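Local coordinates for halotolerant alpha-type carbonic anhydrase (dCA II) (Dunaliella salina, PDB 1Y7W), which catalyses the reversible hydration of carbon dioxide to bicarbonate as a zinc-dependent alpha-type carbonic anhydrase, one that tolerates high salt, at residues E191-G195 against D196-S200; E254-K257 against L258-D261. All coordinates share one frame; numbering follows the deposited sequence.

Contact 1. Residues E191-G195 against D196-S200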
ATOM      1  N   GLU A 191       8.653  -9.734 -17.467  1.00 28.73           N
ATOM      2  CA  GLU A 191       9.066 -11.016 -17.983  1.00 31.39           C
ATOM      3  C   GLU A 191       9.803 -10.814 -19.306  1.00 31.79           C
ATOM      4  O   GLU A 191      10.750 -11.541 -19.617  1.00 31.86           O
ATOM      5  CB  GLU A 191       7.834 -11.920 -18.094  1.00 33.24           C
ATOM      6  CG  GLU A 191       7.338 -12.335 -16.673  1.00 33.93           C
ATOM      7  CD  GLU A 191       6.301 -13.467 -16.677  1.00 36.38           C
ATOM      8  OE1 GLU A 191       6.011 -14.014 -15.568  1.00 37.47           O
ATOM      9  OE2 GLU A 191       5.779 -13.804 -17.771  1.00 35.42           O
ATOM     10  N   GLY A 192       9.404  -9.775 -20.034  1.00 30.72           N
ATOM     11  CA  GLY A 192      10.031  -9.459 -21.289  1.00 29.74           C
ATOM     12  C   GLY A 192      11.447  -8.952 -21.091  1.00 30.54           C
ATOM     13  O   GLY A 192      12.329  -9.360 -21.834  1.00 31.05           O
ATOM     14  N   LYS A 193      11.683  -8.063 -20.121  1.00 29.04           N
ATOM     15  CA  LYS A 193      13.029  -7.525 -19.850  1.00 28.90           C
ATOM     16  C   LYS A 193      13.972  -8.586 -19.246  1.00 28.25           C
ATOM     17  O   LYS A 193      15.206  -8.557 -19.423  1.00 28.66           O
ATOM     18  CB  LYS A 193      12.934  -6.296 -18.906  1.00 29.01           C
ATOM     19  CG  LYS A 193      12.323  -5.062 -19.587  1.00 30.45           C
ATOM     20  CD  LYS A 193      12.223  -3.868 -18.648  1.00 31.94           C
ATOM     21  CE  LYS A 193      11.616  -2.627 -19.369  1.00 33.64           C
ATOM     22  NZ  LYS A 193      12.465  -1.374 -19.134  1.00 34.94           N
ATOM     23  N   ILE A 194      13.404  -9.523 -18.509  1.00 29.29           N
ATOM     24  CA  ILE A 194      14.233 -10.600 -17.946  1.00 29.89           C
ATOM     25  C   ILE A 194      14.643 -11.475 -19.138  1.00 31.65           C
ATOM     26  O   ILE A 194      15.782 -11.917 -19.235  1.00 32.66           O
ATOM     27  CB  ILE A 194      13.434 -11.456 -16.954  1.00 28.83           C
ATOM     28  CG1 ILE A 194      13.074 -10.612 -15.717  1.00 26.94           C
ATOM     29  CG2 ILE A 194      14.248 -12.729 -16.568  1.00 29.84           C
ATOM     30  CD1 ILE A 194      14.256 -10.254 -14.834  1.00 25.24           C
ATOM     31  N   GLY A 195      13.703 -11.702 -20.044  1.00 33.31           N
ATOM     32  CA  GLY A 195      13.966 -12.509 -21.220  1.00 33.63           C
ATOM     33  C   GLY A 195      14.969 -11.946 -22.197  1.00 34.38           C
ATOM     34  O   GLY A 195      15.743 -12.711 -22.786  1.00 35.30           O
ATOM     35  N   ASP A 196      15.000 -10.634 -22.405  1.00 33.37           N
ATOM     36  CA  ASP A 196      15.960 -10.105 -23.353  1.00 33.49           C
ATOM     37  C   ASP A 196      17.195  -9.554 -22.675  1.00 33.46           C
ATOM     38  O   ASP A 196      17.995  -8.880 -23.296  1.00 33.25           O
ATOM     39  CB  ASP A 196      15.333  -9.048 -24.288  1.00 35.53           C
ATOM     40  CG  ASP A 196      14.679  -7.886 -23.535  1.00 36.44           C
ATOM     41  OD1 ASP A 196      15.136  -7.544 -22.422  1.00 37.19           O
ATOM     42  OD2 ASP A 196      13.721  -7.302 -24.078  1.00 36.51           O
ATOM     43  N   GLY A 197      17.357  -9.848 -21.389  1.00 32.96           N
ATOM     44  CA  GLY A 197      18.542  -9.397 -20.700  1.00 31.90           C
ATOM     45  C   GLY A 197      18.683  -7.940 -20.349  1.00 32.49           C
ATOM     46  O   GLY A 197      19.749  -7.530 -19.877  1.00 32.92           O
ATOM     47  N   THR A 198      17.649  -7.132 -20.534  1.00 32.36           N
ATOM     48  CA  THR A 198      17.814  -5.714 -20.199  1.00 31.97           C
ATOM     49  C   THR A 198      17.584  -5.406 -18.696  1.00 31.65           C
ATOM     50  O   THR A 198      17.881  -4.312 -18.202  1.00 32.92           O
ATOM     51  CB  THR A 198      16.942  -4.866 -21.107  1.00 31.07           C
ATOM     52  OG1 THR A 198      15.578  -5.202 -20.923  1.00 29.00           O
ATOM     53  CG2 THR A 198      17.316  -5.158 -22.597  1.00 34.27           C
ATOM     54  N   ALA A 199      17.094  -6.404 -17.968  1.00 29.44           N
ATOM     55  CA  ALA A 199      16.876  -6.288 -16.534  1.00 27.01           C
ATOM     56  C   ALA A 199      17.121  -7.670 -15.908  1.00 25.98           C
ATOM     57  O   ALA A 199      16.923  -8.681 -16.560  1.00 25.22           O
ATOM     58  CB  ALA A 199      15.430  -5.850 -16.247  1.00 25.79           C
ATOM     59  N   SER A 200      17.530  -7.681 -14.647  1.00 26.01           N
ATOM     60  CA  SER A 200      17.781  -8.898 -13.852  1.00 26.45           C
ATOM     61  C   SER A 200      17.029  -8.765 -12.540  1.00 24.87           C
ATOM     62  O   SER A 200      16.809  -7.660 -12.091  1.00 24.08           O
ATOM     63  CB  SER A 200      19.284  -9.061 -13.533  1.00 27.35           C
ATOM     64  OG  SER A 200      20.002  -9.200 -14.743  1.00 31.42           O
TER
HETATM   65  O   HOH W   1      17.961 -10.910 -17.411  1.00 32.19           O
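K193 O and the amide of A199 close the turn that ends this helix, with A199 N 3.2 Å from K193 O. T198 N also reaches K193 O, but weakly. D196 N makes the last helical i to i-4 bond, to G192 O, at 3.0 Å, while G197, whose phi of 73° favours glycine, turns the chain back.

The side chain of D196 probably steadies the first bend of the loop. With CG between its backbone N and carbonyl carbon (chi1 56°), OD1 swings over to T198 and takes two donors: the hydroxyl OG1 of T198 on the syn side at 2.8 Å, and T198 N on the anti side, an Asx turn. A water bridges the returning chain to the helix, donating to I194 O and to A199 O.

Van der Waals contacts complete the turn. K193 CB makes an apolar contact with A199 CB at 3.7 Å. Two others set carbon against oxygen: K193 CB meets T198 OG1, the K193 and T198 side chains crossing at about a right angle, and I194 CD1 sits 3.5 Å from A199 O.

The turn is at the surface, where helix 181-195 hands over to the loop before strand 206-207; K193 and A199 both touch V206 of that strand, and K193 NZ bonds to S207 O.

Contact 2. Residues E254-K257 against L258-D261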
ATOM      1  N   GLU A 254      -1.676 -17.449 -11.963  1.00 24.72           N
ATOM      2  CA  GLU A 254      -0.624 -17.238 -12.946  1.00 24.93           C
ATOM      3  C   GLU A 254       0.007 -15.869 -12.831  1.00 24.18           C
ATOM      4  O   GLU A 254       1.162 -15.691 -13.159  1.00 23.16           O
ATOM      5  CB  GLU A 254      -1.146 -17.412 -14.376  1.00 27.88           C
ATOM      6  CG  GLU A 254      -1.569 -18.859 -14.746  1.00 32.53           C
ATOM      7  CD  GLU A 254      -2.767 -19.383 -13.944  1.00 36.34           C
ATOM      8  OE1 GLU A 254      -3.689 -18.600 -13.592  1.00 35.65           O
ATOM      9  OE2 GLU A 254      -2.793 -20.607 -13.677  1.00 38.29           O
ATOM     10  N   GLN A 255      -0.765 -14.880 -12.425  1.00 24.17           N
ATOM     11  CA  GLN A 255      -0.185 -13.543 -12.272  1.00 22.97           C
ATOM     12  C   GLN A 255       0.569 -13.497 -10.961  1.00 22.15           C
ATOM     13  O   GLN A 255       1.580 -12.797 -10.861  1.00 22.24           O
ATOM     14  CB  GLN A 255      -1.293 -12.480 -12.270  1.00 21.04           C
ATOM     15  CG  GLN A 255      -2.011 -12.400 -13.592  1.00 22.75           C
ATOM     16  CD  GLN A 255      -3.104 -11.349 -13.627  1.00 23.17           C
ATOM     17  OE1 GLN A 255      -3.879 -11.221 -12.693  1.00 23.47           O
ATOM     18  NE2 GLN A 255      -3.189 -10.614 -14.737  1.00 25.75           N
ATOM     19  N   MET A 256       0.101 -14.244  -9.949  1.00 21.74           N
ATOM     20  CA  MET A 256       0.800 -14.233  -8.661  1.00 21.17           C
ATOM     21  C   MET A 256       2.216 -14.790  -8.767  1.00 21.23           C
ATOM     22  O   MET A 256       3.099 -14.471  -7.946  1.00 19.03           O
ATOM     23  CB  MET A 256      -0.002 -15.020  -7.611  1.00 20.55           C
ATOM     24  CG  MET A 256      -1.255 -14.292  -7.131  1.00 20.15           C
ATOM     25  SD  MET A 256      -0.950 -12.564  -6.525  1.00 19.24           S
ATOM     26  CE  MET A 256       0.190 -12.928  -5.163  1.00 18.32           C
ATOM     27  N   LYS A 257       2.447 -15.611  -9.792  1.00 20.78           N
ATOM     28  CA  LYS A 257       3.771 -16.185  -9.983  1.00 20.66           C
ATOM     29  C   LYS A 257       4.830 -15.103 -10.184  1.00 19.80           C
ATOM     30  O   LYS A 257       5.983 -15.289  -9.797  1.00 19.90           O
ATOM     31  CB  LYS A 257       3.785 -17.144 -11.201  1.00 21.50           C
ATOM     32  CG  LYS A 257       5.202 -17.674 -11.576  1.00 24.05           C
ATOM     33  CD  LYS A 257       5.127 -19.032 -12.343  1.00 26.33           C
ATOM     34  CE  LYS A 257       6.521 -19.472 -12.864  1.00 28.24           C
ATOM     35  NZ  LYS A 257       7.067 -18.436 -13.772  1.00 27.50           N
ATOM     36  N   LEU A 258       4.437 -13.964 -10.756  1.00 18.99           N
ATOM     37  CA  LEU A 258       5.406 -12.875 -10.968  1.00 19.64           C
ATOM     38  C   LEU A 258       6.073 -12.501  -9.622  1.00 18.65           C
ATOM     39  O   LEU A 258       7.290 -12.295  -9.558  1.00 19.12           O
ATOM     40  CB  LEU A 258       4.707 -11.628 -11.530  1.00 18.66           C
ATOM     41  CG  LEU A 258       5.533 -10.310 -11.505  1.00 19.36           C
ATOM     42  CD1 LEU A 258       6.584 -10.378 -12.618  1.00 22.51           C
ATOM     43  CD2 LEU A 258       4.646  -9.104 -11.757  1.00 20.67           C
ATOM     44  N   PHE A 259       5.265 -12.398  -8.562  1.00 18.16           N
ATOM     45  CA  PHE A 259       5.795 -12.025  -7.251  1.00 18.66           C
ATOM     46  C   PHE A 259       6.800 -13.011  -6.688  1.00 19.31           C
ATOM     47  O   PHE A 259       7.810 -12.606  -6.080  1.00 19.18           O
ATOM     48  CB  PHE A 259       4.632 -11.753  -6.272  1.00 18.36           C
ATOM     49  CG  PHE A 259       3.788 -10.580  -6.695  1.00 19.81           C
ATOM     50  CD1 PHE A 259       2.532 -10.754  -7.248  1.00 18.99           C
ATOM     51  CD2 PHE A 259       4.300  -9.288  -6.582  1.00 20.88           C
ATOM     52  CE1 PHE A 259       1.785  -9.672  -7.679  1.00 21.18           C
ATOM     53  CE2 PHE A 259       3.563  -8.189  -7.006  1.00 21.18           C
ATOM     54  CZ  PHE A 259       2.293  -8.385  -7.557  1.00 21.64           C
ATOM     55  N   VAL A 260       6.553 -14.302  -6.887  1.00 20.22           N
ATOM     56  CA  VAL A 260       7.517 -15.303  -6.423  1.00 22.68           C
ATOM     57  C   VAL A 260       8.809 -15.238  -7.237  1.00 21.61           C
ATOM     58  O   VAL A 260       9.929 -15.231  -6.702  1.00 21.59           O
ATOM     59  CB  VAL A 260       6.980 -16.749  -6.600  1.00 23.97           C
ATOM     60  CG1 VAL A 260       7.926 -17.722  -5.912  1.00 25.81           C
ATOM     61  CG2 VAL A 260       5.658 -16.857  -6.075  1.00 23.47           C
ATOM     62  N   ASP A 261       8.656 -15.224  -8.559  1.00 23.71           N
ATOM     63  CA  ASP A 261       9.822 -15.168  -9.424  1.00 23.57           C
ATOM     64  C   ASP A 261      10.760 -13.989  -9.078  1.00 23.53           C
ATOM     65  O   ASP A 261      11.971 -14.148  -8.935  1.00 23.01           O
ATOM     66  CB  ASP A 261       9.376 -15.081 -10.880  1.00 25.84           C
ATOM     67  CG  ASP A 261       8.775 -16.412 -11.413  1.00 28.08           C
ATOM     68  OD1 ASP A 261       8.165 -16.344 -12.492  1.00 28.88           O
ATOM     69  OD2 ASP A 261       8.894 -17.502 -10.766  1.00 29.15           O
TER
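K257 and D261, one helical turn apart, form a salt bridge on the outer side of helix 253-266. NZ of K257 meets OD1 of D261 at 2.7 Å, on the syn lone pair. The lysine chain leaves with CG anti to its backbone N and runs extended. It then bends at its last torsion (chi4 -59°) to bring the ammonium down onto the carboxylate.

The backbone beneath is uneven. D261 N makes a regular i to i-4 bond to K257 O at 2.9 Å, whereas the kink just before leaves L258 N on Q255 O, three residues back, and F259 N only weakly on M256 O.

On the inner side M256 and F259 make a Met-aromatic contact. SD stands 5.1 Å from the ring centroid in an oblique approach, and bends at chi2 and chi3 curl CE back to 3.8 Å from CD1 of F259. The same ring meets those of F131 and H133, and the side chain of F259 is about 12 Å from the bound zinc ion.

An alanine in place of D261 would probably leave the K257 ammonium without its mate and its long chain free to turn. The helix is thus two-faced: ion pairing ties successive turns together on its exposed side, while sulfur and aromatic carbon pack inward.

Contact 1 is a surface turn, its centre about 26 Å from the centre of the chain, whereas contact 2 is partly buried and its centre lies nearer, about 18 Å from the centre of the chain. Their centres are 15 Å apart on the same side of the chain's centre, and they do not touch. Contact 1 ends helix 181-195; contact 2 lies within helix 253-266, which packs against that same helix through L258 on Q187 and I190. The chemistry follows the place: backbone amides, a carboxylate and a water finish the exposed helix end, while in contact 2 polar pairing is joined by a hydrophobic, aromatic side. Each uses an aspartate, one to shape a bend, the other to pair with a lysine.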